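Local coordinates for protein L-amino acid deaminase (Proteus vulgaris, PDB 5HXW) that probably oxidises L-amino acids to the corresponding keto acids at a bound FAD, as a membrane-bound L-amino acid deaminase of the FAD-dependent oxidoreductase family, at residues 262-267 and 384-389; 246-251 and 340-345; 300-305 and 326-331. All blocks are in the same frame, centred on the assembly; numbering follows the deposited sequence.

Interaction 1: 262-267 and 384-389. With FAD (flavin-adenine dinucleotide), chain G.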
loop_
_atom_site.group_PDB
_atom_site.type_symbol
_atom_site.label_atom_id
_atom_site.label_comp_id
_atom_site.label_asym_id
_atom_site.label_seq_id
_atom_site.Cartn_x
_atom_site.Cartn_y
_atom_site.Cartn_z
ATOM N N SER A 262 -6.406 6.773 -10.514
ATOM C CA SER A 262 -6.075 8.189 -10.494
ATOM C C SER A 262 -6.407 8.799 -9.135
ATOM O O SER A 262 -7.400 8.430 -8.497
ATOM C CB SER A 262 -6.817 8.919 -11.607
ATOM O OG SER A 262 -6.437 8.422 -12.877
ATOM N N GLN A 263 -5.546 9.715 -8.697
ATOM C CA GLN A 263 -5.728 10.458 -7.448
ATOM C C GLN A 263 -5.516 11.954 -7.687
ATOM O O GLN A 263 -4.751 12.351 -8.574
ATOM C CB GLN A 263 -4.747 9.975 -6.376
ATOM C CG GLN A 263 -4.865 8.513 -5.962
ATOM C CD GLN A 263 -6.041 8.226 -5.042
ATOM O OE1 GLN A 263 -6.384 9.028 -4.167
ATOM N NE2 GLN A 263 -6.659 7.064 -5.229
ATOM N N GLN A 264 -6.198 12.775 -6.889
ATOM C CA GLN A 264 -6.005 14.227 -6.919
ATOM C C GLN A 264 -6.016 14.856 -5.523
ATOM O O GLN A 264 -6.509 14.259 -4.560
ATOM C CB GLN A 264 -6.997 14.917 -7.877
ATOM C CG GLN A 264 -8.466 14.810 -7.492
ATOM C CD GLN A 264 -9.423 15.189 -8.607
ATOM O OE1 GLN A 264 -9.079 15.932 -9.529
ATOM N NE2 GLN A 264 -10.645 14.683 -8.518
ATOM N N LEU A 265 -5.452 16.059 -5.438
ATOM C CA LEU A 265 -5.315 16.800 -4.191
ATOM C C LEU A 265 -5.791 18.233 -4.403
ATOM O O LEU A 265 -5.323 18.921 -5.318
ATOM C CB LEU A 265 -3.851 16.796 -3.744
ATOM C CG LEU A 265 -3.545 16.665 -2.253
ATOM C CD1 LEU A 265 -3.253 15.212 -1.896
ATOM C CD2 LEU A 265 -2.363 17.553 -1.894
ATOM N N ILE A 266 -6.732 18.667 -3.567
ATOM C CA ILE A 266 -7.272 20.034 -3.629
ATOM C C ILE A 266 -7.059 20.810 -2.329
ATOM O O ILE A 266 -6.916 20.216 -1.255
ATOM C CB ILE A 266 -8.766 20.083 -4.057
ATOM C CG1 ILE A 266 -9.639 19.186 -3.163
ATOM C CG2 ILE A 266 -8.902 19.738 -5.537
ATOM C CD1 ILE A 266 -11.127 19.449 -3.262
ATOM N N SER A 267 -7.036 22.135 -2.449
ATOM C CA SER A 267 -6.857 23.040 -1.314
ATOM C C SER A 267 -8.055 23.044 -0.358
ATOM O O SER A 267 -9.172 22.666 -0.733
ATOM C CB SER A 267 -6.562 24.456 -1.813
ATOM O OG SER A 267 -7.623 24.940 -2.617
ATOM N N SER A 384 -12.017 25.578 -4.172
ATOM C CA SER A 384 -10.757 24.860 -3.966
ATOM C C SER A 384 -9.926 24.762 -5.240
ATOM O O SER A 384 -10.448 24.445 -6.316
ATOM C CB SER A 384 -11.007 23.461 -3.399
ATOM O OG SER A 384 -11.530 23.525 -2.085
ATOM N N LYS A 385 -8.633 25.050 -5.100
ATOM C CA LYS A 385 -7.673 24.965 -6.197
ATOM C C LYS A 385 -7.028 23.585 -6.269
ATOM O O LYS A 385 -6.858 22.912 -5.249
ATOM C CB LYS A 385 -6.604 26.059 -6.077
ATOM C CG LYS A 385 -7.081 27.429 -6.535
ATOM C CD LYS A 385 -6.017 28.498 -6.347
ATOM C CE LYS A 385 -6.535 29.860 -6.782
ATOM N NZ LYS A 385 -5.438 30.856 -6.921
ATOM N N LEU A 386 -6.677 23.184 -7.486
ATOM C CA LEU A 386 -6.074 21.887 -7.765
ATOM C C LEU A 386 -4.572 21.940 -7.479
ATOM O O LEU A 386 -3.845 22.714 -8.105
ATOM C CB LEU A 386 -6.345 21.526 -9.227
ATOM C CG LEU A 386 -6.500 20.088 -9.719
ATOM C CD1 LEU A 386 -7.688 19.377 -9.084
ATOM C CD2 LEU A 386 -6.658 20.131 -11.230
ATOM N N ILE A 387 -4.123 21.129 -6.519
ATOM C CA ILE A 387 -2.707 21.089 -6.106
ATOM C C ILE A 387 -1.891 20.066 -6.915
ATOM O O ILE A 387 -0.881 20.427 -7.526
ATOM C CB ILE A 387 -2.547 20.870 -4.574
ATOM C CG1 ILE A 387 -3.148 22.053 -3.797
ATOM C CG2 ILE A 387 -1.080 20.672 -4.187
ATOM C CD1 ILE A 387 -3.494 21.748 -2.354
ATOM N N ASP A 388 -2.330 18.804 -6.914
ATOM C CA ASP A 388 -1.602 17.718 -7.576
ATOM C C ASP A 388 -2.529 16.622 -8.105
ATOM O O ASP A 388 -3.551 16.310 -7.487
ATOM C CB ASP A 388 -0.559 17.115 -6.622
ATOM C CG ASP A 388 0.574 16.384 -7.350
ATOM O OD1 ASP A 388 0.594 16.331 -8.603
ATOM O OD2 ASP A 388 1.465 15.859 -6.648
ATOM N N GLN A 389 -2.156 16.052 -9.252
ATOM C CA GLN A 389 -2.889 14.956 -9.894
ATOM C C GLN A 389 -1.911 13.884 -10.369
ATOM O O GLN A 389 -0.966 14.182 -11.106
ATOM C CB GLN A 389 -3.707 15.465 -11.084
ATOM C CG GLN A 389 -4.926 16.301 -10.728
ATOM C CD GLN A 389 -5.673 16.797 -11.952
ATOM O OE1 GLN A 389 -5.121 17.510 -12.788
ATOM N NE2 GLN A 389 -6.942 16.434 -12.053
HETATM P PA FAD G . 6.164 0.405 -3.023
HETATM O O1A FAD G . 5.888 0.604 -4.491
HETATM O O2A FAD G . 5.822 1.511 -2.072
HETATM O O5B FAD G . 7.716 0.048 -2.838
HETATM C C5B FAD G . 8.376 -0.851 -3.718
HETATM C C4B FAD G . 9.725 -0.256 -4.063
HETATM O O4B FAD G . 10.612 -1.284 -4.496
HETATM C C3B FAD G . 9.622 0.748 -5.199
HETATM O O3B FAD G . 10.124 1.994 -4.709
HETATM C C2B FAD G . 10.497 0.175 -6.304
HETATM O O2B FAD G . 11.247 1.179 -6.987
HETATM C C1B FAD G . 11.416 -0.770 -5.554
HETATM N N9A FAD G . 11.941 -1.896 -6.361
HETATM C C8A FAD G . 11.217 -2.769 -7.090
HETATM N N7A FAD G . 12.011 -3.686 -7.689
HETATM C C5A FAD G . 13.277 -3.400 -7.340
HETATM C C6A FAD G . 14.615 -3.972 -7.623
HETATM N N6A FAD G . 14.727 -5.058 -8.419
HETATM N N1A FAD G . 15.700 -3.383 -7.057
HETATM C C2A FAD G . 15.586 -2.304 -6.254
HETATM N N3A FAD G . 14.400 -1.728 -5.955
HETATM C C4A FAD G . 13.232 -2.223 -6.455
HETATM N N1 FAD G . -2.948 1.907 1.317
HETATM C C2 FAD G . -3.618 2.256 2.442
HETATM O O2 FAD G . -3.314 1.678 3.507
HETATM N N3 FAD G . -4.593 3.188 2.440
HETATM C C4 FAD G . -4.966 3.842 1.321
HETATM O O4 FAD G . -5.873 4.708 1.358
HETATM C C4X FAD G . -4.270 3.517 0.041
HETATM N N5 FAD G . -4.574 4.119 -1.135
HETATM C C5X FAD G . -3.931 3.793 -2.291
HETATM C C6 FAD G . -4.260 4.431 -3.493
HETATM C C7 FAD G . -3.591 4.112 -4.678
HETATM C C7M FAD G . -3.975 4.820 -5.955
HETATM C C8 FAD G . -2.513 3.075 -4.654
HETATM C C8M FAD G . -1.735 2.666 -5.874
HETATM C C9 FAD G . -2.189 2.445 -3.463
HETATM C C9A FAD G . -2.851 2.758 -2.278
HETATM N N10 FAD G . -2.503 2.122 -1.058
HETATM C C10 FAD G . -3.210 2.476 0.115
HETATM C "C1'" FAD G . -1.476 1.072 -1.027
HETATM C "C2'" FAD G . -0.068 1.429 -0.612
HETATM O "O2'" FAD G . 0.405 2.520 -1.404
HETATM C "C3'" FAD G . 0.795 0.203 -0.902
HETATM O "O3'" FAD G . 0.122 -1.026 -0.546
HETATM C "C4'" FAD G . 2.155 0.278 -0.214
HETATM O "O4'" FAD G . 2.867 1.470 -0.601
HETATM C "C5'" FAD G . 2.968 -0.947 -0.595
HETATM O "O5'" FAD G . 4.319 -0.709 -0.240
HETATM P P FAD G . 5.506 -1.468 -0.996
HETATM O O1P FAD G . 6.770 -1.031 -0.313
HETATM O O2P FAD G . 5.175 -2.934 -1.053
HETATM O O3P FAD G . 5.432 -0.932 -2.516
#

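Interaction 2: 246-251 and 340-345. With 16A (cetyl-trimethyl-ammonium), chain H.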
loop_
_atom_site.group_PDB
_atom_site.type_symbol
_atom_site.label_atom_id
_atom_site.label_comp_id
_atom_site.label_asym_id
_atom_site.label_seq_id
_atom_site.Cartn_x
_atom_site.Cartn_y
_atom_site.Cartn_z
ATOM N N PHE A 246 10.824 -9.928 -10.203
ATOM C CA PHE A 246 12.032 -10.328 -9.472
ATOM C C PHE A 246 12.068 -11.836 -9.205
ATOM O O PHE A 246 13.106 -12.472 -9.386
ATOM C CB PHE A 246 12.171 -9.532 -8.164
ATOM C CG PHE A 246 13.510 -9.694 -7.492
ATOM C CD1 PHE A 246 14.597 -8.904 -7.871
ATOM C CD2 PHE A 246 13.689 -10.644 -6.482
ATOM C CE1 PHE A 246 15.836 -9.062 -7.258
ATOM C CE2 PHE A 246 14.928 -10.808 -5.867
ATOM C CZ PHE A 246 16.001 -10.014 -6.254
ATOM N N MET A 247 10.933 -12.393 -8.786
ATOM C CA MET A 247 10.831 -13.824 -8.472
ATOM C C MET A 247 10.694 -14.705 -9.722
ATOM O O MET A 247 10.958 -15.915 -9.664
ATOM C CB MET A 247 9.688 -14.089 -7.485
ATOM C CG MET A 247 9.803 -13.374 -6.139
ATOM S SD MET A 247 11.328 -13.675 -5.218
ATOM C CE MET A 247 11.146 -15.400 -4.757
ATOM N N GLN A 248 10.276 -14.097 -10.835
ATOM C CA GLN A 248 10.250 -14.758 -12.145
ATOM C C GLN A 248 11.633 -15.209 -12.600
ATOM O O GLN A 248 11.797 -16.344 -13.051
ATOM C CB GLN A 248 9.648 -13.842 -13.205
ATOM C CG GLN A 248 8.283 -14.277 -13.698
ATOM C CD GLN A 248 7.981 -13.744 -15.082
ATOM O OE1 GLN A 248 8.071 -12.539 -15.338
ATOM N NE2 GLN A 248 7.615 -14.642 -15.987
ATOM N N ASN A 249 12.614 -14.312 -12.470
ATOM C CA ASN A 249 14.016 -14.594 -12.797
ATOM C C ASN A 249 14.637 -15.684 -11.917
ATOM O O ASN A 249 15.624 -16.313 -12.309
ATOM C CB ASN A 249 14.849 -13.311 -12.715
ATOM C CG ASN A 249 16.162 -13.404 -13.478
ATOM O OD1 ASN A 249 16.261 -14.086 -14.499
ATOM N ND2 ASN A 249 17.178 -12.703 -12.987
ATOM N N LEU A 250 14.052 -15.886 -10.734
ATOM C CA LEU A 250 14.448 -16.956 -9.814
ATOM C C LEU A 250 13.527 -18.181 -9.927
ATOM O O LEU A 250 13.598 -19.100 -9.100
ATOM C CB LEU A 250 14.504 -16.440 -8.364
ATOM C CG LEU A 250 15.324 -15.197 -7.983
ATOM C CD1 LEU A 250 15.090 -14.875 -6.518
ATOM C CD2 LEU A 250 16.816 -15.337 -8.270
ATOM N N ASN A 251 12.682 -18.180 -10.964
ATOM C CA ASN A 251 11.736 -19.269 -11.280
ATOM C C ASN A 251 10.727 -19.619 -10.174
ATOM O O ASN A 251 10.422 -20.794 -9.937
ATOM C CB ASN A 251 12.478 -20.512 -11.801
ATOM C CG ASN A 251 13.037 -20.313 -13.196
ATOM O OD1 ASN A 251 12.292 -20.260 -14.180
ATOM N ND2 ASN A 251 14.359 -20.214 -13.292
ATOM N N GLN A 340 9.119 -7.097 -21.733
ATOM C CA GLN A 340 9.820 -7.398 -20.493
ATOM C C GLN A 340 10.253 -8.855 -20.553
ATOM O O GLN A 340 9.427 -9.743 -20.797
ATOM C CB GLN A 340 8.915 -7.175 -19.280
ATOM C CG GLN A 340 8.847 -5.735 -18.796
ATOM C CD GLN A 340 7.742 -5.490 -17.780
ATOM O OE1 GLN A 340 7.273 -6.407 -17.101
ATOM N NE2 GLN A 340 7.324 -4.237 -17.667
ATOM N N SER A 341 11.550 -9.091 -20.357
ATOM C CA SER A 341 12.097 -10.447 -20.290
ATOM C C SER A 341 11.618 -11.182 -19.043
ATOM O O SER A 341 11.363 -10.564 -18.004
ATOM C CB SER A 341 13.626 -10.425 -20.341
ATOM O OG SER A 341 14.080 -10.318 -21.678
ATOM N N THR A 342 11.474 -12.498 -19.175
ATOM C CA THR A 342 11.139 -13.374 -18.052
ATOM C C THR A 342 12.418 -13.841 -17.358
ATOM O O THR A 342 12.391 -14.227 -16.188
ATOM C CB THR A 342 10.293 -14.591 -18.493
ATOM O OG1 THR A 342 11.017 -15.361 -19.461
ATOM C CG2 THR A 342 8.960 -14.147 -19.098
ATOM N N HIS A 343 13.530 -13.797 -18.098
ATOM C CA HIS A 343 14.849 -14.185 -17.597
ATOM C C HIS A 343 15.966 -13.292 -18.118
ATOM O O HIS A 343 15.950 -12.866 -19.275
ATOM C CB HIS A 343 15.146 -15.651 -17.913
ATOM C CG HIS A 343 14.461 -16.605 -16.988
ATOM N ND1 HIS A 343 13.167 -17.037 -17.192
ATOM C CD2 HIS A 343 14.875 -17.185 -15.838
ATOM C CE1 HIS A 343 12.819 -17.853 -16.214
ATOM N NE2 HIS A 343 13.837 -17.962 -15.380
ATOM N N TRP A 344 16.922 -13.007 -17.236
ATOM C CA TRP A 344 18.093 -12.197 -17.556
ATOM C C TRP A 344 19.289 -12.596 -16.698
ATOM O O TRP A 344 19.133 -13.017 -15.545
ATOM C CB TRP A 344 17.795 -10.702 -17.394
ATOM C CG TRP A 344 17.314 -10.318 -16.019
ATOM C CD1 TRP A 344 18.081 -9.888 -14.971
ATOM C CD2 TRP A 344 15.961 -10.335 -15.544
ATOM N NE1 TRP A 344 17.293 -9.636 -13.877
ATOM C CE2 TRP A 344 15.987 -9.899 -14.197
ATOM C CE3 TRP A 344 14.726 -10.675 -16.125
ATOM C CZ2 TRP A 344 14.825 -9.793 -13.417
ATOM C CZ3 TRP A 344 13.566 -10.570 -15.347
ATOM C CH2 TRP A 344 13.628 -10.128 -14.007
ATOM N N ASN A 345 20.479 -12.469 -17.283
ATOM C CA ASN A 345 21.735 -12.692 -16.579
ATOM C C ASN A 345 22.027 -11.537 -15.630
ATOM O O ASN A 345 21.686 -10.385 -15.918
ATOM C CB ASN A 345 22.874 -12.872 -17.578
ATOM C CG ASN A 345 22.691 -14.097 -18.455
ATOM O OD1 ASN A 345 22.778 -15.234 -17.984
ATOM N ND2 ASN A 345 22.440 -13.871 -19.741
HETATM C C1 16A H . -1.072 -6.865 -37.558
HETATM C C2 16A H . -0.886 -6.741 -36.061
HETATM C C3 16A H . 0.588 -6.841 -35.687
HETATM C C4 16A H . 0.829 -6.394 -34.250
HETATM C C5 16A H . 2.164 -6.926 -33.741
HETATM C C6 16A H . 2.851 -5.920 -32.825
HETATM C C7 16A H . 3.474 -6.626 -31.628
HETATM C C8 16A H . 4.734 -5.914 -31.153
HETATM C C9 16A H . 4.937 -6.138 -29.659
HETATM C C10 16A H . 6.412 -6.296 -29.318
HETATM C C11 16A H . 6.778 -7.754 -29.065
HETATM C C12 16A H . 7.791 -7.866 -27.934
HETATM C C13 16A H . 9.191 -8.149 -28.466
HETATM C C14 16A H . 9.666 -9.513 -27.985
HETATM C C15 16A H . 11.045 -9.437 -27.335
HETATM C C16 16A H . 10.961 -9.750 -25.833
HETATM N N1 16A H . 11.490 -11.062 -25.360
HETATM C C17 16A H . 10.786 -12.226 -25.938
HETATM C C18 16A H . 12.940 -11.199 -25.613
HETATM C C19 16A H . 11.287 -11.117 -23.908
#

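Interaction 3: 300-305 and 326-331. With 16A (cetyl-trimethyl-ammonium), chain I; 16A (cetyl-trimethyl-ammonium), chain J.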
loop_
_atom_site.group_PDB
_atom_site.type_symbol
_atom_site.label_atom_id
_atom_site.label_comp_id
_atom_site.label_asym_id
_atom_site.label_seq_id
_atom_site.Cartn_x
_atom_site.Cartn_y
_atom_site.Cartn_z
ATOM N N ILE A 300 -11.153 1.477 -10.424
ATOM C CA ILE A 300 -9.844 0.828 -10.569
ATOM C C ILE A 300 -9.705 0.317 -12.009
ATOM O O ILE A 300 -10.575 -0.400 -12.510
ATOM C CB ILE A 300 -9.656 -0.345 -9.561
ATOM C CG1 ILE A 300 -9.962 0.079 -8.107
ATOM C CG2 ILE A 300 -8.275 -0.988 -9.694
ATOM C CD1 ILE A 300 -8.982 1.044 -7.460
ATOM N N VAL A 301 -8.610 0.699 -12.664
ATOM C CA VAL A 301 -8.330 0.292 -14.040
ATOM C C VAL A 301 -7.313 -0.852 -14.037
ATOM O O VAL A 301 -6.188 -0.684 -13.568
ATOM C CB VAL A 301 -7.848 1.492 -14.904
ATOM C CG1 VAL A 301 -7.266 1.032 -16.233
ATOM C CG2 VAL A 301 -8.989 2.466 -15.157
ATOM N N ALA A 302 -7.725 -2.014 -14.543
ATOM C CA ALA A 302 -6.814 -3.146 -14.727
ATOM C C ALA A 302 -6.379 -3.263 -16.195
ATOM O O ALA A 302 -7.186 -3.656 -17.051
ATOM C CB ALA A 302 -7.440 -4.446 -14.229
ATOM N N PRO A 303 -5.108 -2.902 -16.495
ATOM C CA PRO A 303 -4.618 -3.038 -17.872
ATOM C C PRO A 303 -4.359 -4.495 -18.241
ATOM O O PRO A 303 -3.977 -5.294 -17.382
ATOM C CB PRO A 303 -3.310 -2.243 -17.870
ATOM C CG PRO A 303 -2.846 -2.264 -16.454
ATOM C CD PRO A 303 -4.075 -2.353 -15.591
ATOM N N VAL A 304 -4.583 -4.825 -19.510
ATOM C CA VAL A 304 -4.303 -6.156 -20.042
ATOM C C VAL A 304 -2.787 -6.318 -20.174
ATOM O O VAL A 304 -2.134 -5.522 -20.849
ATOM C CB VAL A 304 -5.001 -6.388 -21.407
ATOM C CG1 VAL A 304 -4.704 -7.780 -21.952
ATOM C CG2 VAL A 304 -6.505 -6.192 -21.285
ATOM N N VAL A 305 -2.245 -7.326 -19.492
ATOM C CA VAL A 305 -0.840 -7.733 -19.639
ATOM C C VAL A 305 -0.754 -9.173 -20.167
ATOM O O VAL A 305 -1.790 -9.807 -20.396
ATOM C CB VAL A 305 -0.025 -7.554 -18.327
ATOM C CG1 VAL A 305 0.212 -6.076 -18.039
ATOM C CG2 VAL A 305 -0.689 -8.256 -17.144
ATOM N N VAL A 326 -13.833 -2.292 -11.225
ATOM C CA VAL A 326 -12.720 -2.649 -12.115
ATOM C C VAL A 326 -13.111 -2.604 -13.595
ATOM O O VAL A 326 -14.028 -3.305 -14.028
ATOM C CB VAL A 326 -12.023 -3.978 -11.712
ATOM C CG1 VAL A 326 -11.071 -4.467 -12.797
ATOM C CG2 VAL A 326 -11.240 -3.781 -10.425
ATOM N N HIS A 327 -12.412 -1.745 -14.341
ATOM C CA HIS A 327 -12.493 -1.698 -15.800
ATOM C C HIS A 327 -11.278 -2.366 -16.434
ATOM O O HIS A 327 -10.133 -2.083 -16.061
ATOM C CB HIS A 327 -12.614 -0.258 -16.314
ATOM C CG HIS A 327 -13.990 0.320 -16.194
ATOM N ND1 HIS A 327 -14.226 1.566 -15.656
ATOM C CD2 HIS A 327 -15.202 -0.175 -16.542
ATOM C CE1 HIS A 327 -15.523 1.815 -15.675
ATOM N NE2 HIS A 327 -16.139 0.774 -16.207
ATOM N N ILE A 328 -11.550 -3.262 -17.380
ATOM C CA ILE A 328 -10.520 -3.881 -18.213
ATOM C C ILE A 328 -10.130 -2.857 -19.278
ATOM O O ILE A 328 -10.996 -2.291 -19.956
ATOM C CB ILE A 328 -11.015 -5.213 -18.855
ATOM C CG1 ILE A 328 -11.463 -6.239 -17.788
ATOM C CG2 ILE A 328 -9.988 -5.800 -19.824
ATOM C CD1 ILE A 328 -10.428 -6.645 -16.751
ATOM N N SER A 329 -8.828 -2.619 -19.405
ATOM C CA SER A 329 -8.309 -1.611 -20.321
ATOM C C SER A 329 -7.180 -2.149 -21.187
ATOM O O SER A 329 -6.316 -2.890 -20.713
ATOM C CB SER A 329 -7.837 -0.390 -19.534
ATOM O OG SER A 329 -7.313 0.609 -20.387
ATOM N N LEU A 330 -7.204 -1.771 -22.462
ATOM C CA LEU A 330 -6.118 -2.084 -23.381
ATOM C C LEU A 330 -5.302 -0.831 -23.663
ATOM O O LEU A 330 -5.822 0.154 -24.191
ATOM C CB LEU A 330 -6.643 -2.701 -24.685
ATOM C CG LEU A 330 -5.585 -3.150 -25.707
ATOM C CD1 LEU A 330 -4.945 -4.472 -25.310
ATOM C CD2 LEU A 330 -6.186 -3.251 -27.097
ATOM N N ASN A 331 -4.024 -0.883 -23.295
ATOM C CA ASN A 331 -3.089 0.218 -23.513
ATOM C C ASN A 331 -1.657 -0.278 -23.750
ATOM O O ASN A 331 -1.451 -1.433 -24.125
ATOM C CB ASN A 331 -3.167 1.236 -22.365
ATOM C CG ASN A 331 -2.818 0.632 -21.020
ATOM O OD1 ASN A 331 -1.825 -0.073 -20.883
ATOM N ND2 ASN A 331 -3.635 0.913 -20.018
HETATM C C1 16A I . -8.650 -10.988 -30.348
HETATM C C2 16A I . -7.504 -11.954 -30.129
HETATM C C3 16A I . -6.225 -11.466 -30.797
HETATM C C4 16A I . -5.051 -12.350 -30.395
HETATM C C5 16A I . -3.761 -11.547 -30.294
HETATM C C6 16A I . -3.226 -11.509 -28.854
HETATM C C7 16A I . -1.778 -11.011 -28.796
HETATM C C8 16A I . -1.676 -9.483 -28.772
HETATM C C9 16A I . -1.131 -8.945 -30.101
HETATM C C10 16A I . -0.695 -7.486 -29.989
HETATM C C11 16A I . -1.855 -6.518 -30.233
HETATM C C12 16A I . -1.392 -5.070 -30.114
HETATM C C13 16A I . -2.149 -4.321 -29.021
HETATM C C14 16A I . -1.582 -2.913 -28.873
HETATM C C15 16A I . -2.228 -2.154 -27.717
HETATM C C16 16A I . -1.389 -0.927 -27.318
HETATM N N1 16A I . -2.006 0.417 -27.492
HETATM C C17 16A I . -2.004 0.789 -28.907
HETATM C C18 16A I . -3.390 0.500 -26.992
HETATM C C19 16A I . -1.210 1.445 -26.804
HETATM C C1 16A J . -10.123 -11.310 -17.215
HETATM C C2 16A J . -8.969 -10.543 -16.608
HETATM C C3 16A J . -9.315 -10.066 -15.202
HETATM C C4 16A J . -8.231 -9.141 -14.662
HETATM C C5 16A J . -8.774 -8.241 -13.561
HETATM C C6 16A J . -7.690 -7.932 -12.538
HETATM C C7 16A J . -8.271 -7.236 -11.314
HETATM C C8 16A J . -7.251 -6.288 -10.699
HETATM C C9 16A J . -7.404 -6.245 -9.184
HETATM C C10 16A J . -7.868 -4.869 -8.716
HETATM C C11 16A J . -8.857 -4.978 -7.562
HETATM C C12 16A J . -8.194 -4.612 -6.238
HETATM C C13 16A J . -8.870 -3.411 -5.587
HETATM C C14 16A J . -7.999 -2.844 -4.469
HETATM C C15 16A J . -8.002 -1.318 -4.488
HETATM C C16 16A J . -7.869 -0.758 -3.064
HETATM N N1 16A J . -7.190 0.555 -2.913
HETATM C C17 16A J . -7.291 0.947 -1.502
HETATM C C18 16A J . -5.758 0.491 -3.231
HETATM C C19 16A J . -7.825 1.621 -3.707
HETATM O O HOH W 1 -3.114 -2.858 -21.652
#

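Interaction 1: 262-267 and 384-389
Strands 257-266 and 386-396 pair antiparallel here, in the large mixed sheet of this FAD-dependent oxidoreductase, and a classic beta bulge interrupts the pairing. The axes of 262-266 and 386-389 run 161° apart. At the bulge two residues, Ile387 and Asp388, stand opposite the single Leu265. Asp388 O accepts a hydrogen bond from Leu265 N at 2.8 Å. Leu265 O takes one from Ile387 N at 2.8 Å and, more weakly, one from Asp388 N. On the face carrying Gln264, Ile266, Leu386 and Gln389, the two glutamine side chains lie side by side with amide planes nearly parallel (2° apart). Gln389 NE2 gives Gln264 OE1 a weak bond of 3.3 Å. Gln264 NE2 is held by Leu367 O of helix 364-377. Next to this pair, Leu386 CD1 touches Ile266 CG2 at 3.8 Å. Beyond the strand end, Ser267 OG sits between its own N and carbonyl carbon (chi1 60°), which places it to accept a hydrogen bond from Lys385 N at 2.7 Å. Ser267 N binds Lys385 O, and Ser384 OG donates to Ser267 O from above the carbonyl plane. On strand 257-266, Gln263 bends away from the pair, and its NE2 lies 3.6 Å from the methyl C7M of FAD. Polar groups therefore continue the pairing past the end of strand 257-266. The bulge lets one carbonyl, Leu265 O, serve two successive amides.

Interaction 2: 246-251 and 340-345
A Schellman motif ends helix 243-248 here, and the polar side chains at that end meet the loop that follows helix 332-339. Asn251, with positive phi, is the C-prime residue, and its N bonds to Gln248 O at 2.9 Å. Asn249 makes the main contact. Its CG is anti to the backbone N (chi1 -160°), which lays the side chain over one face of the Trp344 indole. CB stands 3.7 Å from the centroid of the six-membered ring, a CH-pi contact, and the amide plane is stacked 19° from the ring plane. The same amide grips the Trp344 backbone twice. Trp344 N donates to Asn249 OD1 at 3.0 Å and nearly straight, although it lies well above the amide carbonyl plane. Asn249 ND2 donates to Trp344 O at 3.2 Å, close to its own amide plane. Trp344 NE1 turns elsewhere, to Arg211 O. At the helix end, His343 NE2 makes a weak bond of 3.0 Å with Asn251 OD1, which lies at the edge of the imidazole. Gln248 NE2 rests against Thr342 CG2 at 3.4 Å. Phe246 belongs to the FAD pocket. Near the start of the loop, just after helix 332-339, Ser341 OG is 3.7 Å from a methyl carbon, C19, of a cetyl-trimethyl-ammonium headgroup. One asparagine thus combines stacking with two backbone bonds. Together these hold both the indole and the main chain of Trp344, and they fix the rotation of the Asn249 amide.

Interaction 3: 300-305 and 326-331
Strands 300-303 and 326-329 run parallel, their axes 31° apart and 4.6 Å away at closest approach. They are the two strands of a beta-alpha-beta unit whose helix is 308-311, and on its other side strand 293-303 pairs antiparallel with strand 257-266. A regular parallel ladder links them. His327 N bonds to Ile300 O, Ala302 N to His327 O at 2.8 Å, Ser329 N to Ala302 O, and Val304 N to Ser329 O. The third differs in direction, because Ser329 N lies above the plane of the Ala302 carbonyl.

The face with Ile300, Ala302, Val326 and Ile328 is apolar. Val326 splits its methyls between two neighbours: CG1 meets Ala302 CB at 3.9 Å, and CG2 meets Ile300 CB. CG1 is anti to the backbone N (chi1 168°), and this sets the fork across the two residues. Farther along, Val304 CG2 touches Ile328 CG2. A cetyl-trimethyl-ammonium chain lies along this face, its C6 3.9 Å from Ala302 CB. Near its ammonium end, C15 lies against Ile300 CD1. The apolar face thus forms one wall of a detergent pocket, and the Ile300 side chain comes within about 6 Å of the FAD.

On the opposite face, Val301 CG1 packs on Ser329 CB at 3.6 Å. Pro303 CB lies beside the amide of Asn331. Asn331 is the N-cap of helix 332-339, with OD1 accepting a hydrogen bond from Gln333 N. Another detergent molecule meets this loop, its C15 against Leu330 CG. Past the strand ends, a water takes a hydrogen bond from Asn331 N at 2.7 Å and is 2.9 Å from Val304 O.

Overall arrangement
Interactions 1 and 3 belong to the same large sheet, through the neighbouring strands 257-266 and 293-303. Their nearest atoms are still about 7 Å apart. Both are partly buried and rest on main-chain ladders, one antiparallel and bulged, the other parallel and regular. Interaction 2 is a surface contact between a helix end and a loop, and side-chain amides do the work that strand pairing does elsewhere. Its centre is about 38 Å from that of interaction 1. Each contact includes a residue of a ligand pocket: interactions 1 and 2 reach that of FAD, whereas 2 and 3 reach those of detergent. Apolar packing weighs more in interaction 3 than in interaction 2, where polar groups dominate.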